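Local coordinates for putative transcription protein (Pseudomonas aeruginosa PAO1, PDB 4GCV), which probably binds DNA as a dimeric HxlR-like helix-turn-helix transcriptional regulator, with a putative role in sensing oxidative stress, at residues B[11-16]-B[21-26]; B[26-31]-B[54-59]; B[124-127]-B[133-136]. The protein carries 2 engineered substitutions. All blocks are in the same frame, centred on the assembly; numbering follows the deposited sequence.

Contact 1 (11-16 with 21-26) and contact 2 (26-31 with 54-59) are neighbours in the helical, putatively DNA-binding part of the chain, their centres about 12 Å apart. Both use helix 23-33 and share Ile-26, and they touch where Trp-24 CB lies 3.7 Å from Arg-56 NE. A bound sodium ion lies about 4 Å from the side chains of Trp-23 in contact 1 and Arg-56 in contact 2. Contact 3 (124-127 with 133-136) belongs to a C-terminal beta hairpin, with its centre about 25 Å from that of contact 1 and 30 Å from that of contact 2. All three contacts also reach the second subunit.

Contact 1 (B[11-16]-B[21-26])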
# COMPACT_ATOMS: atom_id res chain seq x y z
N CYS B 11 -11.40 -8.05 -14.17
CA CYS B 11 -10.29 -9.06 -14.24
C CYS B 11 -9.76 -9.40 -12.82
O CYS B 11 -10.06 -8.69 -11.90
CB CYS B 11 -9.16 -8.53 -15.15
SG CYS B 11 -8.48 -6.99 -14.53
N PRO B 12 -9.00 -10.49 -12.64
CA PRO B 12 -8.58 -10.79 -11.28
C PRO B 12 -7.87 -9.70 -10.46
O PRO B 12 -8.19 -9.55 -9.29
CB PRO B 12 -7.68 -12.02 -11.47
CG PRO B 12 -8.36 -12.75 -12.72
CD PRO B 12 -8.67 -11.58 -13.60
N ILE B 13 -6.93 -8.94 -11.02
CA ILE B 13 -6.25 -7.92 -10.21
C ILE B 13 -7.19 -6.76 -9.81
O ILE B 13 -7.06 -6.23 -8.72
CB ILE B 13 -4.99 -7.37 -10.88
CG1 ILE B 13 -3.99 -6.88 -9.83
CG2 ILE B 13 -5.34 -6.26 -11.84
CD1 ILE B 13 -2.81 -6.10 -10.35
N ALA B 14 -8.11 -6.36 -10.68
CA ALA B 14 -9.06 -5.29 -10.33
C ALA B 14 -9.95 -5.73 -9.16
O ALA B 14 -10.18 -4.99 -8.19
CB ALA B 14 -9.92 -4.89 -11.58
N ARG B 15 -10.41 -6.97 -9.25
CA ARG B 15 -11.23 -7.54 -8.20
C ARG B 15 -10.52 -7.60 -6.83
O ARG B 15 -11.10 -7.17 -5.83
CB ARG B 15 -11.78 -8.93 -8.62
CG ARG B 15 -13.16 -8.87 -9.38
CD ARG B 15 -13.71 -10.28 -9.63
NE ARG B 15 -15.18 -10.38 -9.54
CZ ARG B 15 -15.99 -10.65 -10.58
NH1 ARG B 15 -15.48 -10.85 -11.80
NH2 ARG B 15 -17.31 -10.73 -10.41
N SER B 16 -9.28 -8.10 -6.79
CA SER B 16 -8.50 -8.10 -5.54
C SER B 16 -8.29 -6.70 -4.99
O SER B 16 -8.38 -6.49 -3.79
CB SER B 16 -7.12 -8.71 -5.75
OG SER B 16 -7.20 -10.09 -5.99
N GLY B 21 -9.95 -2.11 -1.40
CA GLY B 21 -10.28 -0.66 -1.36
C GLY B 21 -9.29 0.31 -2.01
O GLY B 21 -9.39 1.52 -1.76
N GLU B 22 -8.39 -0.17 -2.89
CA GLU B 22 -7.39 0.69 -3.56
C GLU B 22 -7.43 0.85 -5.08
O GLU B 22 -6.60 1.56 -5.63
CB GLU B 22 -5.97 0.17 -3.27
CG GLU B 22 -5.62 0.17 -1.83
CD GLU B 22 -5.49 1.57 -1.25
OE1 GLU B 22 -5.12 2.55 -1.95
OE2 GLU B 22 -5.77 1.63 -0.06
N TRP B 23 -8.32 0.17 -5.77
CA TRP B 23 -8.29 0.15 -7.23
C TRP B 23 -8.42 1.54 -7.88
O TRP B 23 -7.53 1.94 -8.59
CB TRP B 23 -9.35 -0.85 -7.75
CG TRP B 23 -9.53 -0.84 -9.26
CD1 TRP B 23 -10.63 -0.42 -9.95
CD2 TRP B 23 -8.59 -1.32 -10.25
NE1 TRP B 23 -10.44 -0.61 -11.30
CE2 TRP B 23 -9.19 -1.13 -11.51
CE3 TRP B 23 -7.29 -1.85 -10.18
CZ2 TRP B 23 -8.54 -1.47 -12.71
CZ3 TRP B 23 -6.65 -2.20 -11.37
CH2 TRP B 23 -7.27 -2.00 -12.62
N TRP B 24 -9.53 2.23 -7.63
CA TRP B 24 -9.71 3.60 -8.08
C TRP B 24 -8.66 4.57 -7.57
O TRP B 24 -8.15 5.35 -8.35
CB TRP B 24 -11.11 4.08 -7.71
CG TRP B 24 -12.11 3.36 -8.49
CD1 TRP B 24 -13.02 2.44 -8.02
CD2 TRP B 24 -12.28 3.40 -9.90
NE1 TRP B 24 -13.75 1.93 -9.05
CE2 TRP B 24 -13.33 2.51 -10.22
CE3 TRP B 24 -11.65 4.10 -10.93
CZ2 TRP B 24 -13.79 2.32 -11.53
CZ3 TRP B 24 -12.09 3.90 -12.23
CH2 TRP B 24 -13.16 3.03 -12.52
N SER B 25 -8.26 4.50 -6.31
CA SER B 25 -7.14 5.34 -5.83
C SER B 25 -5.90 5.10 -6.68
O SER B 25 -5.19 6.03 -7.03
CB SER B 25 -6.78 5.04 -4.39
OG SER B 25 -7.87 5.28 -3.55
N ILE B 26 -5.64 3.84 -7.03
CA ILE B 26 -4.44 3.58 -7.82
C ILE B 26 -4.54 4.17 -9.19
O ILE B 26 -3.58 4.73 -9.68
CB ILE B 26 -4.15 2.09 -7.87
CG1 ILE B 26 -3.65 1.63 -6.50
CG2 ILE B 26 -3.17 1.73 -9.00
CD1 ILE B 26 -3.84 0.10 -6.33
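Ala-14 sets its methyl group on the indole of Trp-23. CB stands 3.8 Å from the centroid of the six-membered ring and only 10° off the ring normal, a CH-pi contact over the middle of the face. The CA of Ala-14 rests on the same ring system, 3.9 Å from Trp-23 CE3, so the CA and the methyl of this one residue both lie against the ring. Ile-13 adds a looser touch, its CG2 branch coming obliquely to Trp-23 CZ3 at 4.3 Å. No hydrogen bond joins the two segments; the contact is apolar and largely buried.

The indole gets there because CG of Trp-23 is anti to its own backbone N (chi1 174°), which carries the ring across to helix 12-19. Its flank also meets the neighbouring aromatic: Trp-23 CD1 lies 3.9 Å above the plane of the Trp-24 ring, toward the rim. Leu-17 and Glu-18, further along helix 12-19, touch Trp-23 too, and Met-152 of the second subunit packs on it. Ile-13 in turn reaches Asn-101 of helix 84-101.

The tight turn between the helices brings the two partners together. Gly-21, with positive phi, closes the preceding helix in a Schellman motif, and two residues later helix 23-33 begins with Trp-23. Helix 12-19 thus packs on the start of helix 23-33: two consecutive helices joined by a short turn that starts at a Schellman-capped helix end, in a winged-helix protein of the HxlR type.

Contact 2 (B[26-31]-B[54-59]); sequences ILIMRD and TRRLNA
Apolar helix-to-helix packing joins helix 23-33 to helix 50-62 inside the HxlR-like helix-turn-helix region, with Ile-28 reaching across to Arg-56 and Leu-57. The nearest backbone pair, Ile-28 CA and Leu-57 CA, is 7.9 Å apart, and no hydrogen bond crosses the gap.

Ile-28 divides its two branches between the partners. Its CD1 end presses on the aliphatic base of Arg-56, with CD1 3.6 Å from Arg-56 CB, and the two side chains cross at about a right angle. Its CG2 methyl meets Leu-57 CD2 at 3.7 Å. With CG1 of Ile-28 anti to the carbonyl carbon (chi1 -60°) and CG2 anti to the backbone N, the two branches can serve both residues. Arg-56 offers only its CB here: the chain bends at chi2 (-59°) and leads the guanidinium away from Ile-28, so a charged residue contributes a hydrocarbon surface to a buried contact.

Leu-46 of helix 39-46, together with Leu-53 and Leu-60 of helix 50-62, also packs on Ile-28. Leu-57 is backed by Phe-39 and by Leu-66 of strand 66-73, at the base of the two-stranded hairpin. Helices 39-46 and 50-62 would be the helix-turn-helix pair, the second probably the recognition helix, with Ile-28 of helix 23-33 packed against the inner side of helix 50-62, in the hydrophobic core of a winged helix-turn-helix domain.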
# COMPACT_ATOMS: atom_id res chain seq x y z
N ILE B 26 -5.64 3.84 -7.03
CA ILE B 26 -4.44 3.58 -7.82
C ILE B 26 -4.54 4.17 -9.19
O ILE B 26 -3.58 4.73 -9.68
CB ILE B 26 -4.15 2.09 -7.87
CG1 ILE B 26 -3.65 1.63 -6.50
CG2 ILE B 26 -3.17 1.73 -9.00
CD1 ILE B 26 -3.84 0.10 -6.33
N LEU B 27 -5.72 4.10 -9.79
CA LEU B 27 -5.88 4.56 -11.15
C LEU B 27 -5.82 6.07 -11.17
O LEU B 27 -5.13 6.66 -11.99
CB LEU B 27 -7.19 4.02 -11.74
CG LEU B 27 -7.23 2.54 -12.12
CD1 LEU B 27 -8.57 2.25 -12.81
CD2 LEU B 27 -6.08 2.15 -13.09
N ILE B 28 -6.51 6.72 -10.24
CA ILE B 28 -6.49 8.18 -10.17
C ILE B 28 -5.11 8.73 -9.79
O ILE B 28 -4.58 9.62 -10.48
CB ILE B 28 -7.58 8.69 -9.19
CG1 ILE B 28 -8.97 8.26 -9.65
CG2 ILE B 28 -7.52 10.20 -9.05
CD1 ILE B 28 -10.01 8.29 -8.50
N MSE B 29 -4.49 8.18 -8.76
CA MSE B 29 -3.14 8.63 -8.41
C MSE B 29 -2.18 8.50 -9.58
O MSE B 29 -1.43 9.45 -9.92
CB MSE B 29 -2.62 7.92 -7.17
CG MSE B 29 -3.34 8.31 -5.91
SE MSE B 29 -3.18 10.32 -5.66
CE MSE B 29 -1.36 10.22 -4.97
N ARG B 30 -2.21 7.35 -10.26
CA ARG B 30 -1.40 7.16 -11.44
C ARG B 30 -1.59 8.26 -12.48
O ARG B 30 -0.62 8.84 -12.98
CB ARG B 30 -1.73 5.80 -12.07
CG ARG B 30 -0.82 5.42 -13.17
CD ARG B 30 -1.24 4.07 -13.82
NE ARG B 30 -0.47 3.88 -15.03
CZ ARG B 30 -0.77 4.46 -16.19
NH1 ARG B 30 -1.84 5.25 -16.28
NH2 ARG B 30 0.01 4.27 -17.27
N ASP B 31 -2.84 8.56 -12.82
CA ASP B 31 -3.11 9.61 -13.80
C ASP B 31 -2.70 10.98 -13.29
O ASP B 31 -2.25 11.81 -14.08
CB ASP B 31 -4.62 9.68 -14.10
CG ASP B 31 -5.10 8.63 -15.06
OD1 ASP B 31 -4.29 8.15 -15.90
OD2 ASP B 31 -6.32 8.29 -14.99
N THR B 54 -15.74 11.96 -7.54
CA THR B 54 -15.71 13.08 -6.64
C THR B 54 -15.40 12.58 -5.24
O THR B 54 -14.58 13.18 -4.50
CB THR B 54 -17.08 13.84 -6.66
OG1 THR B 54 -17.20 14.51 -7.91
CG2 THR B 54 -17.20 14.87 -5.53
N ARG B 55 -16.03 11.46 -4.87
CA ARG B 55 -15.80 10.92 -3.56
C ARG B 55 -14.34 10.47 -3.44
O ARG B 55 -13.69 10.67 -2.42
CB ARG B 55 -16.78 9.77 -3.30
CG ARG B 55 -17.61 9.98 -2.03
CD ARG B 55 -18.96 9.23 -2.09
NE ARG B 55 -18.82 7.97 -2.80
CZ ARG B 55 -19.70 7.52 -3.70
NH1 ARG B 55 -20.77 8.25 -3.99
NH2 ARG B 55 -19.48 6.36 -4.34
N ARG B 56 -13.82 9.87 -4.51
CA ARG B 56 -12.46 9.30 -4.53
C ARG B 56 -11.40 10.43 -4.56
O ARG B 56 -10.40 10.36 -3.86
CB ARG B 56 -12.27 8.36 -5.73
CG ARG B 56 -12.84 6.93 -5.59
CD ARG B 56 -12.27 6.14 -4.41
NE ARG B 56 -12.62 4.71 -4.41
CZ ARG B 56 -13.86 4.23 -4.47
NH1 ARG B 56 -14.90 5.05 -4.56
NH2 ARG B 56 -14.08 2.91 -4.45
N LEU B 57 -11.65 11.47 -5.35
CA LEU B 57 -10.80 12.69 -5.29
C LEU B 57 -10.78 13.31 -3.91
O LEU B 57 -9.71 13.55 -3.37
CB LEU B 57 -11.21 13.73 -6.35
CG LEU B 57 -10.84 13.33 -7.79
CD1 LEU B 57 -11.50 14.27 -8.76
CD2 LEU B 57 -9.32 13.26 -8.03
N ASN B 58 -11.95 13.55 -3.33
CA ASN B 58 -12.01 14.15 -2.01
C ASN B 58 -11.27 13.31 -0.99
O ASN B 58 -10.63 13.87 -0.12
CB ASN B 58 -13.43 14.35 -1.53
CG ASN B 58 -14.19 15.38 -2.35
OD1 ASN B 58 -13.60 16.14 -3.14
ND2 ASN B 58 -15.52 15.39 -2.19
N ALA B 59 -11.37 11.98 -1.08
CA ALA B 59 -10.71 11.13 -0.12
C ALA B 59 -9.19 11.20 -0.32
O ALA B 59 -8.44 11.22 0.66
CB ALA B 59 -11.22 9.61 -0.19

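Contact 3 (B[124-127]-B[133-136]); sequences SFMA and RTVP
Ala-127 and Val-135 form the hydrogen-bonded pair of an antiparallel bridge, with two backbone bonds between them. Ala-127 N donates to Val-135 O over 2.8 Å. Val-135 N returns the donation to Ala-127 O at 2.9 Å. The same Ala-127 O also receives a CA-H...O contact from Thr-134 CA at 3.2 Å, so a bond and a weaker contact converge on one carbonyl oxygen.

These bonds close the beta hairpin of strands 122-129 and 134-136 in the C-terminal part of the chain. The short segments are far from strictly antiparallel, at 126° between their N-to-C directions. Ser-124 and Met-126 pair in an antiparallel ladder with a strand of the second subunit, so the sheet runs on across the dimer interface.

Among the apolar contacts, Ala-127 CB and Val-135 CG2 share one face of the sheet, 4.1 Å apart, and Cys-140 of strand 140-144 touches both residues. Selenomethionine Met-126 works with Thr-134 and Pro-136 instead. Its CB is pressed against Thr-134 CG2 at 3.4 Å, tighter than usual van der Waals contact, where the two side chains cross at about a right angle. Chi1 of Thr-134, measured to OG1, is off a staggered value and leaves CG2 roughly opposite the backbone N, on the side of Met-126 CB. Bends at chi2 and chi3 (-80° and 97°) fold the Met-126 chain back until CE lies 3.8 Å from Pro-136 CA.

Beyond the two segments, Arg-133 NH1 forms a salt bridge with Glu-115 OE2 of the second subunit, and its backbone N is hydrogen-bonded to Asp-131 OD1 in the hairpin turn.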
# COMPACT_ATOMS: atom_id res chain seq x y z
N SER B 124 10.05 -9.09 -8.55
CA SER B 124 9.77 -8.80 -7.15
C SER B 124 10.45 -7.54 -6.66
O SER B 124 11.38 -7.04 -7.28
CB SER B 124 10.21 -9.96 -6.25
OG SER B 124 11.56 -10.26 -6.49
N PHE B 125 9.93 -7.03 -5.54
CA PHE B 125 10.52 -5.92 -4.82
C PHE B 125 11.75 -6.46 -4.14
O PHE B 125 11.76 -7.62 -3.76
CB PHE B 125 9.57 -5.46 -3.74
CG PHE B 125 8.67 -4.35 -4.15
CD1 PHE B 125 7.97 -4.42 -5.34
CD2 PHE B 125 8.51 -3.22 -3.32
CE1 PHE B 125 7.11 -3.40 -5.72
CE2 PHE B 125 7.64 -2.18 -3.67
CZ PHE B 125 6.95 -2.27 -4.89
N MSE B 126 12.77 -5.63 -3.96
CA MSE B 126 13.92 -6.02 -3.13
C MSE B 126 14.25 -4.86 -2.17
O MSE B 126 13.93 -3.72 -2.46
CB MSE B 126 15.13 -6.36 -4.00
CG MSE B 126 14.94 -7.53 -5.00
SE MSE B 126 15.14 -9.31 -4.14
CE MSE B 126 13.29 -9.72 -3.84
N ALA B 127 14.88 -5.16 -1.04
CA ALA B 127 15.32 -4.12 -0.12
C ALA B 127 16.80 -3.75 -0.27
O ALA B 127 17.69 -4.62 -0.19
CB ALA B 127 15.03 -4.52 1.32
N ARG B 133 24.21 -3.77 -0.56
CA ARG B 133 23.54 -5.07 -0.65
C ARG B 133 22.01 -4.99 -0.79
O ARG B 133 21.36 -4.14 -0.19
CB ARG B 133 23.88 -5.87 0.61
CG ARG B 133 23.77 -7.41 0.54
CD ARG B 133 24.77 -8.11 1.55
NE ARG B 133 24.83 -7.41 2.84
CZ ARG B 133 23.89 -7.45 3.79
NH1 ARG B 133 22.81 -8.20 3.64
NH2 ARG B 133 24.02 -6.74 4.90
N THR B 134 21.47 -5.91 -1.58
CA THR B 134 20.05 -6.05 -1.77
C THR B 134 19.59 -7.38 -1.19
O THR B 134 20.16 -8.42 -1.51
CB THR B 134 19.69 -5.96 -3.25
OG1 THR B 134 19.41 -4.59 -3.57
CG2 THR B 134 18.44 -6.78 -3.57
N VAL B 135 18.59 -7.35 -0.32
CA VAL B 135 17.98 -8.57 0.21
C VAL B 135 16.48 -8.69 -0.10
O VAL B 135 15.80 -7.70 -0.33
CB VAL B 135 18.19 -8.70 1.73
CG1 VAL B 135 19.67 -8.77 2.07
CG2 VAL B 135 17.49 -7.55 2.47
N PRO B 136 15.97 -9.93 -0.11
CA PRO B 136 14.54 -10.12 -0.30
C PRO B 136 13.75 -9.59 0.88
O PRO B 136 14.26 -9.56 2.00
CB PRO B 136 14.39 -11.64 -0.37
CG PRO B 136 15.60 -12.18 0.28
CD PRO B 136 16.70 -11.21 -0.05